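Local coordinates for protein proteasome accessory factor B/C (PafBC) (Paenarthrobacter aurescens, PDB 6SJ9) that probably regulates transcription in the bacterial DNA damage response, combining winged helix-turn-helix DNA-binding domains with WYL domains, at residues H161-G166 with W192-L197; L353-F358 with K379-D384. All coordinates share one frame; numbering follows the deposited sequence.

Contact 1: residues H161-G166 with W192-L197; sequences HPIRFG and WYLVGL
Ile163 CA and Leu194 CA stand 11.3 Å apart, too far for their strands to pair directly, and no hydrogen bond crosses between 161-166 and 192-197. Strands 163-168 and 191-198 are next-but-one neighbours: each runs antiparallel to the long strand 175-188 between them, and the sheet curls enough for their inner side chains to meet across its concave side.

The meeting point is a single methyl. Leu194 holds CG anti to its backbone N (chi1 167°), which puts CD2 against Ile163 and Phe165. Ile163 answers tip to tip, its CD1 lying 3.8 Å from Leu194 CD2. The same leucine methyl approaches the far end of the Phe165 ring obliquely, with Phe165 CE2 at 3.9 Å and Phe165 CZ at 4.0 Å from Leu194 CD2. Ile163 and Phe165, two residues apart, lie on the same side of the strand; Phe165 points toward 192-197, whereas Ile163 reaches it through CD1. They also touch each other: Ile163 CD1 is 3.8 Å from Phe165 CE2. The three apolar ends thus close a small triangle, all of it buried.

A strongly bent antiparallel sheet with a preceding helix is characteristic of the Sm fold, which this WYL domain adopts. Helix 147-159 covers the cluster, placing Ala156 on Ile163 and Val153 on Leu194. Phe207, from strand 203-208, stacks edge-to-face with Phe165, while Pro182 of strand 175-188 packs on Leu194.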
ATOM      1  N   HIS A 161       4.435  31.325  -0.666  1.00 35.33           N
ATOM      2  CA  HIS A 161       5.834  31.500  -0.959  1.00 38.22           C
ATOM      3  C   HIS A 161       6.152  30.890  -2.327  1.00 39.83           C
ATOM      4  O   HIS A 161       5.793  29.727  -2.586  1.00 36.11           O
ATOM      5  CB  HIS A 161       6.689  30.796   0.089  1.00 36.13           C
ATOM      6  CG  HIS A 161       6.438  31.270   1.468  1.00 37.76           C
ATOM      7  ND1 HIS A 161       6.402  32.613   1.791  1.00 37.01           N
ATOM      8  CD2 HIS A 161       6.271  30.590   2.626  1.00 36.73           C
ATOM      9  CE1 HIS A 161       6.185  32.731   3.084  1.00 37.86           C
ATOM     10  NE2 HIS A 161       6.133  31.523   3.616  1.00 38.63           N
ATOM     11  N   PRO A 162       6.904  31.611  -3.153  1.00 38.74           N
ATOM     12  CA  PRO A 162       7.479  31.010  -4.362  1.00 38.39           C
ATOM     13  C   PRO A 162       8.568  30.009  -3.955  1.00 41.74           C
ATOM     14  O   PRO A 162       9.016  29.980  -2.792  1.00 40.36           O
ATOM     15  CB  PRO A 162       8.033  32.214  -5.146  1.00 37.15           C
ATOM     16  CG  PRO A 162       8.243  33.281  -4.106  1.00 40.12           C
ATOM     17  CD  PRO A 162       7.388  32.990  -2.866  1.00 36.76           C
ATOM     18  N   ILE A 163       8.980  29.168  -4.910  1.00 39.32           N
ATOM     19  CA  ILE A 163       9.969  28.122  -4.663  1.00 39.88           C
ATOM     20  C   ILE A 163      11.033  28.144  -5.759  1.00 43.32           C
ATOM     21  O   ILE A 163      10.877  28.763  -6.815  1.00 43.69           O
ATOM     22  CB  ILE A 163       9.355  26.689  -4.613  1.00 39.17           C
ATOM     23  CG1 ILE A 163       8.731  26.337  -5.956  1.00 36.67           C
ATOM     24  CG2 ILE A 163       8.298  26.611  -3.534  1.00 35.95           C
ATOM     25  CD1 ILE A 163       8.063  24.928  -5.993  1.00 40.09           C
ATOM     26  N   ARG A 164      12.130  27.443  -5.484  1.00 44.35           N
ATOM     27  CA  ARG A 164      13.174  27.200  -6.473  1.00 47.12           C
ATOM     28  C   ARG A 164      13.674  25.766  -6.336  1.00 50.52           C
ATOM     29  O   ARG A 164      13.666  25.179  -5.247  1.00 54.88           O
ATOM     30  CB  ARG A 164      14.290  28.257  -6.351  1.00 49.08           C
ATOM     31  CG  ARG A 164      15.692  27.807  -5.986  1.00 50.79           C
ATOM     32  CD  ARG A 164      16.446  28.953  -5.307  1.00 50.39           C
ATOM     33  NE  ARG A 164      16.086  30.218  -5.936  1.00 54.24           N
ATOM     34  CZ  ARG A 164      16.137  31.419  -5.340  1.00 53.63           C
ATOM     35  NH1 ARG A 164      16.534  31.556  -4.065  1.00 47.71           N
ATOM     36  NH2 ARG A 164      15.738  32.504  -6.017  1.00 54.88           N
ATOM     37  N   PHE A 165      14.079  25.184  -7.460  1.00 53.71           N
ATOM     38  CA  PHE A 165      14.541  23.796  -7.474  1.00 52.51           C
ATOM     39  C   PHE A 165      15.293  23.523  -8.763  1.00 53.63           C
ATOM     40  O   PHE A 165      15.101  24.211  -9.784  1.00 52.66           O
ATOM     41  CB  PHE A 165      13.424  22.749  -7.363  1.00 51.29           C
ATOM     42  CG  PHE A 165      12.332  22.940  -8.360  1.00 51.94           C
ATOM     43  CD1 PHE A 165      12.379  22.295  -9.606  1.00 52.38           C
ATOM     44  CD2 PHE A 165      11.282  23.823  -8.089  1.00 43.88           C
ATOM     45  CE1 PHE A 165      11.357  22.527 -10.544  1.00 50.37           C
ATOM     46  CE2 PHE A 165      10.270  24.028  -9.010  1.00 43.27           C
ATOM     47  CZ  PHE A 165      10.308  23.415 -10.239  1.00 42.15           C
ATOM     48  N   GLY A 166      16.189  22.538  -8.679  1.00 54.33           N
ATOM     49  CA  GLY A 166      16.868  22.060  -9.868  1.00 53.11           C
ATOM     50  C   GLY A 166      15.940  21.216 -10.725  1.00 53.77           C
ATOM     51  O   GLY A 166      15.212  20.360 -10.232  1.00 54.64           O
ATOM     52  N   TRP A 192       3.458  12.124 -10.601  1.00 57.28           N
ATOM     53  CA  TRP A 192       3.101  13.390  -9.983  1.00 52.11           C
ATOM     54  C   TRP A 192       3.807  14.569 -10.652  1.00 49.73           C
ATOM     55  O   TRP A 192       4.980  14.496 -11.031  1.00 52.84           O
ATOM     56  CB  TRP A 192       3.415  13.385  -8.502  1.00 51.95           C
ATOM     57  CG  TRP A 192       2.398  12.675  -7.659  1.00 50.48           C
ATOM     58  CD1 TRP A 192       2.388  11.337  -7.310  1.00 52.79           C
ATOM     59  CD2 TRP A 192       1.222  13.241  -7.093  1.00 47.27           C
ATOM     60  NE1 TRP A 192       1.295  11.066  -6.511  1.00 50.71           N
ATOM     61  CE2 TRP A 192       0.552  12.207  -6.378  1.00 46.69           C
ATOM     62  CE3 TRP A 192       0.651  14.516  -7.129  1.00 48.26           C
ATOM     63  CZ2 TRP A 192      -0.656  12.414  -5.701  1.00 44.87           C
ATOM     64  CZ3 TRP A 192      -0.560  14.726  -6.444  1.00 46.99           C
ATOM     65  CH2 TRP A 192      -1.198  13.667  -5.736  1.00 46.37           C
ATOM     66  N   TYR A 193       3.092  15.666 -10.735  1.00 40.73           N
ATOM     67  CA  TYR A 193       3.516  16.864 -11.433  1.00 40.96           C
ATOM     68  C   TYR A 193       3.249  18.057 -10.529  1.00 42.89           C
ATOM     69  O   TYR A 193       2.267  18.064  -9.785  1.00 41.88           O
ATOM     70  CB  TYR A 193       2.723  17.098 -12.720  1.00 41.88           C
ATOM     71  CG  TYR A 193       2.874  15.993 -13.744  1.00 53.74           C
ATOM     72  CD1 TYR A 193       2.187  14.793 -13.608  1.00 59.61           C
ATOM     73  CD2 TYR A 193       3.713  16.141 -14.843  1.00 58.78           C
ATOM     74  CE1 TYR A 193       2.335  13.768 -14.563  1.00 63.61           C
ATOM     75  CE2 TYR A 193       3.863  15.128 -15.795  1.00 62.52           C
ATOM     76  CZ  TYR A 193       3.172  13.947 -15.643  1.00 65.24           C
ATOM     77  OH  TYR A 193       3.331  12.942 -16.581  1.00 69.65           O
ATOM     78  N   LEU A 194       4.072  19.091 -10.696  1.00 41.24           N
ATOM     79  CA  LEU A 194       3.858  20.427 -10.159  1.00 37.93           C
ATOM     80  C   LEU A 194       3.495  21.344 -11.326  1.00 39.93           C
ATOM     81  O   LEU A 194       4.133  21.300 -12.400  1.00 37.90           O
ATOM     82  CB  LEU A 194       5.141  20.922  -9.482  1.00 39.65           C
ATOM     83  CG  LEU A 194       5.162  22.427  -9.156  1.00 40.19           C
ATOM     84  CD1 LEU A 194       4.223  22.831  -7.992  1.00 37.71           C
ATOM     85  CD2 LEU A 194       6.585  22.847  -8.866  1.00 39.27           C
ATOM     86  N   VAL A 195       2.428  22.115 -11.167  1.00 38.68           N
ATOM     87  CA  VAL A 195       2.108  23.145 -12.143  1.00 39.55           C
ATOM     88  C   VAL A 195       2.213  24.479 -11.430  1.00 39.15           C
ATOM     89  O   VAL A 195       1.827  24.600 -10.258  1.00 39.81           O
ATOM     90  CB  VAL A 195       0.723  22.980 -12.819  1.00 45.82           C
ATOM     91  CG1 VAL A 195      -0.362  23.029 -11.799  1.00 52.62           C
ATOM     92  CG2 VAL A 195       0.491  24.119 -13.808  1.00 42.21           C
ATOM     93  N   GLY A 196       2.780  25.473 -12.118  1.00 40.21           N
ATOM     94  CA  GLY A 196       2.874  26.781 -11.505  1.00 38.32           C
ATOM     95  C   GLY A 196       3.379  27.785 -12.520  1.00 43.96           C
ATOM     96  O   GLY A 196       3.650  27.447 -13.682  1.00 42.04           O
ATOM     97  N   LEU A 197       3.430  29.054 -12.079  1.00 42.50           N
ATOM     98  CA  LEU A 197       3.953  30.120 -12.935  1.00 44.29           C
ATOM     99  C   LEU A 197       5.482  30.090 -12.843  1.00 43.98           C
ATOM    100  O   LEU A 197       6.063  30.345 -11.782  1.00 42.44           O
ATOM    101  CB  LEU A 197       3.376  31.470 -12.507  1.00 43.00           C
ATOM    102  CG  LEU A 197       3.887  32.702 -13.276  1.00 41.47           C
ATOM    103  CD1 LEU A 197       3.477  32.480 -14.718  1.00 42.22           C
ATOM    104  CD2 LEU A 197       3.202  33.981 -12.818  1.00 42.49           C
TER

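Contact 2: residues L353-F358 with K379-D384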
ATOM      1  N   LEU A 353     -11.162   6.172   5.056  1.00 36.96           N
ATOM      2  CA  LEU A 353     -12.289   5.762   4.235  1.00 41.13           C
ATOM      3  C   LEU A 353     -13.297   6.900   4.075  1.00 42.55           C
ATOM      4  O   LEU A 353     -13.893   7.062   3.008  1.00 43.66           O
ATOM      5  CB  LEU A 353     -12.963   4.528   4.840  1.00 43.79           C
ATOM      6  CG  LEU A 353     -12.138   3.249   4.719  1.00 42.94           C
ATOM      7  CD1 LEU A 353     -12.850   2.188   5.462  1.00 37.99           C
ATOM      8  CD2 LEU A 353     -11.967   2.858   3.242  1.00 38.68           C
ATOM      9  N   GLN A 354     -13.515   7.682   5.141  1.00 42.94           N
ATOM     10  CA  GLN A 354     -14.487   8.763   5.158  1.00 42.53           C
ATOM     11  C   GLN A 354     -13.981   9.997   4.433  1.00 40.27           C
ATOM     12  O   GLN A 354     -14.754  10.932   4.215  1.00 43.51           O
ATOM     13  CB  GLN A 354     -14.846   9.118   6.608  1.00 43.06           C
ATOM     14  CG  GLN A 354     -15.750   8.092   7.248  1.00 45.44           C
ATOM     15  CD  GLN A 354     -15.765   8.196   8.757  1.00 58.01           C
ATOM     16  OE1 GLN A 354     -15.578   9.261   9.328  1.00 61.29           O
ATOM     17  NE2 GLN A 354     -15.890   7.045   9.416  1.00 66.40           N
ATOM     18  N   LEU A 355     -12.698  10.039   4.098  1.00 36.46           N
ATOM     19  CA  LEU A 355     -12.221  11.099   3.229  1.00 40.57           C
ATOM     20  C   LEU A 355     -12.678  10.859   1.790  1.00 38.72           C
ATOM     21  O   LEU A 355     -12.850  11.822   1.035  1.00 38.75           O
ATOM     22  CB  LEU A 355     -10.694  11.193   3.278  1.00 37.84           C
ATOM     23  CG  LEU A 355     -10.073  11.431   4.645  1.00 43.23           C
ATOM     24  CD1 LEU A 355      -8.545  11.635   4.500  1.00 41.18           C
ATOM     25  CD2 LEU A 355     -10.687  12.667   5.278  1.00 43.07           C
ATOM     26  N   VAL A 356     -12.892   9.595   1.407  1.00 36.16           N
ATOM     27  CA  VAL A 356     -13.172   9.289  -0.002  1.00 39.55           C
ATOM     28  C   VAL A 356     -14.371  10.081  -0.533  1.00 42.90           C
ATOM     29  O   VAL A 356     -14.239  10.718  -1.592  1.00 42.39           O
ATOM     30  CB  VAL A 356     -13.303   7.766  -0.199  1.00 41.01           C
ATOM     31  CG1 VAL A 356     -13.701   7.422  -1.662  1.00 43.35           C
ATOM     32  CG2 VAL A 356     -12.006   7.080   0.190  1.00 41.64           C
ATOM     33  N   PRO A 357     -15.528  10.131   0.147  1.00 45.34           N
ATOM     34  CA  PRO A 357     -16.668  10.913  -0.413  1.00 44.60           C
ATOM     35  C   PRO A 357     -16.356  12.395  -0.618  1.00 47.61           C
ATOM     36  O   PRO A 357     -16.901  13.000  -1.550  1.00 49.02           O
ATOM     37  CB  PRO A 357     -17.795  10.719   0.618  1.00 41.36           C
ATOM     38  CG  PRO A 357     -17.495   9.382   1.237  1.00 46.07           C
ATOM     39  CD  PRO A 357     -15.938   9.328   1.316  1.00 44.89           C
ATOM     40  N   PHE A 358     -15.509  13.006   0.228  1.00 42.51           N
ATOM     41  CA  PHE A 358     -15.088  14.391  -0.012  1.00 39.90           C
ATOM     42  C   PHE A 358     -14.242  14.504  -1.265  1.00 38.71           C
ATOM     43  O   PHE A 358     -14.467  15.390  -2.092  1.00 43.41           O
ATOM     44  CB  PHE A 358     -14.271  14.926   1.167  1.00 38.34           C
ATOM     45  CG  PHE A 358     -15.055  15.076   2.408  1.00 44.80           C
ATOM     46  CD1 PHE A 358     -15.857  16.218   2.606  1.00 49.71           C
ATOM     47  CD2 PHE A 358     -15.040  14.079   3.364  1.00 44.32           C
ATOM     48  CE1 PHE A 358     -16.595  16.385   3.765  1.00 49.50           C
ATOM     49  CE2 PHE A 358     -15.780  14.219   4.506  1.00 52.94           C
ATOM     50  CZ  PHE A 358     -16.578  15.367   4.718  1.00 52.75           C
ATOM     51  N   LYS A 379      -2.330  19.653   9.455  1.00 41.24           N
ATOM     52  CA  LYS A 379      -1.199  18.811   9.088  1.00 40.82           C
ATOM     53  C   LYS A 379      -1.497  17.334   9.290  1.00 36.12           C
ATOM     54  O   LYS A 379      -0.979  16.476   8.552  1.00 36.10           O
ATOM     55  CB  LYS A 379       0.023  19.178   9.938  1.00 48.16           C
ATOM     56  CG  LYS A 379       0.729  20.444   9.505  1.00 59.52           C
ATOM     57  CD  LYS A 379       1.622  20.121   8.350  1.00 60.63           C
ATOM     58  CE  LYS A 379       3.043  20.236   8.792  1.00 58.32           C
ATOM     59  NZ  LYS A 379       3.565  21.605   8.639  1.00 58.53           N
ATOM     60  N   ALA A 380      -2.267  17.014  10.318  1.00 35.85           N
ATOM     61  CA  ALA A 380      -2.666  15.627  10.512  1.00 36.36           C
ATOM     62  C   ALA A 380      -3.518  15.167   9.343  1.00 38.31           C
ATOM     63  O   ALA A 380      -3.371  14.036   8.862  1.00 41.97           O
ATOM     64  CB  ALA A 380      -3.446  15.474  11.844  1.00 34.22           C
ATOM     65  N   LEU A 381      -4.434  16.032   8.871  1.00 37.37           N
ATOM     66  CA  LEU A 381      -5.260  15.640   7.730  1.00 36.40           C
ATOM     67  C   LEU A 381      -4.423  15.455   6.454  1.00 36.84           C
ATOM     68  O   LEU A 381      -4.614  14.484   5.719  1.00 35.79           O
ATOM     69  CB  LEU A 381      -6.366  16.672   7.515  1.00 36.56           C
ATOM     70  CG  LEU A 381      -7.238  16.308   6.311  1.00 42.59           C
ATOM     71  CD1 LEU A 381      -7.909  15.013   6.513  1.00 45.34           C
ATOM     72  CD2 LEU A 381      -8.314  17.332   6.107  1.00 46.39           C
ATOM     73  N   ILE A 382      -3.466  16.349   6.209  1.00 35.91           N
ATOM     74  CA  ILE A 382      -2.573  16.201   5.057  1.00 37.32           C
ATOM     75  C   ILE A 382      -1.790  14.880   5.133  1.00 35.72           C
ATOM     76  O   ILE A 382      -1.582  14.197   4.118  1.00 33.17           O
ATOM     77  CB  ILE A 382      -1.656  17.426   4.975  1.00 35.81           C
ATOM     78  CG1 ILE A 382      -2.500  18.630   4.559  1.00 36.08           C
ATOM     79  CG2 ILE A 382      -0.579  17.183   4.000  1.00 34.67           C
ATOM     80  CD1 ILE A 382      -1.790  19.990   4.853  1.00 38.05           C
ATOM     81  N   ASP A 383      -1.327  14.513   6.331  1.00 33.02           N
ATOM     82  CA  ASP A 383      -0.613  13.257   6.433  1.00 36.88           C
ATOM     83  C   ASP A 383      -1.539  12.067   6.115  1.00 34.37           C
ATOM     84  O   ASP A 383      -1.106  11.106   5.486  1.00 36.53           O
ATOM     85  CB  ASP A 383       0.017  13.098   7.814  1.00 36.08           C
ATOM     86  CG  ASP A 383       1.217  12.156   7.764  1.00 42.33           C
ATOM     87  OD1 ASP A 383       2.070  12.372   6.876  1.00 43.19           O
ATOM     88  OD2 ASP A 383       1.328  11.209   8.578  1.00 44.02           O
ATOM     89  N   ASP A 384      -2.805  12.110   6.567  1.00 34.12           N
ATOM     90  CA  ASP A 384      -3.768  11.077   6.178  1.00 35.96           C
ATOM     91  C   ASP A 384      -3.851  10.969   4.676  1.00 32.75           C
ATOM     92  O   ASP A 384      -3.905   9.875   4.143  1.00 29.61           O
ATOM     93  CB  ASP A 384      -5.185  11.365   6.696  1.00 35.24           C
ATOM     94  CG  ASP A 384      -5.300  11.252   8.207  1.00 42.43           C
ATOM     95  OD1 ASP A 384      -4.471  10.591   8.856  1.00 44.44           O
ATOM     96  OD2 ASP A 384      -6.262  11.825   8.737  1.00 46.84           O
TER
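Leu355 makes all the direct apolar packing between 353-358 and 379-384, reaching from its helix toward Leu381 and Asp384. With CG anti to the carbonyl carbon (chi1 -58°), both of its methyls are carried to the facing helix. Leu355 CD2 lies 3.8 Å from Leu381 CD1, and Leu355 CD1 is 4.0 Å from that same Leu381 methyl. The two leucines lie alongside, pointing opposite ways. Leu355 CD1 also rests 4.0 Å from Asp384 CB, the aspartate side chain standing roughly perpendicular to it; the contact is made by the methylene, and the carboxylate is turned to other partners.

The polar part lies one and two turns back along the first helix. Asp384 OD2 forms a salt bridge with Arg351 NE, and Asp384 OD1 accepts a hydrogen bond from Gln348 NE2. Each carboxylate oxygen therefore has its own partner on helix 346-360, which should hold the group's rotation and tie the helices together beside the leucine packing.

The nearest CA atoms, those of Leu355 and Asp384, are 9.0 Å apart, a distance bridged by side chains. Packing of the first and third helices is characteristic of the tri-helical core of a helix-turn-helix domain, in which helix 378-389 is probably the recognition helix. Helix 367-374 completes the core, with Phe374 on Leu355 and Ala371 on Leu381, while helix 95-118 borders the first helix through Ala96 and Thr99 at Val356.

How the contacts relate
From the N terminus, contact 1 comes first: 161-166 and 192-197 close a loop that includes strand 175-188, drawing the curled WYL sheet together. The chain then passes through the four-stranded sheet of the first WCX region before contact 2, where 353-358 and 379-384 close a shorter loop around helix 367-374. The two loops follow in series, neither nesting nor crossing. Their centres are 24 Å apart and their nearest atoms about 10 Å, without touching. The sheet connects them nevertheless: strand 404-407, from the helix-turn-helix region of contact 2, pairs antiparallel with strand 175-188, joining the two domains side by side.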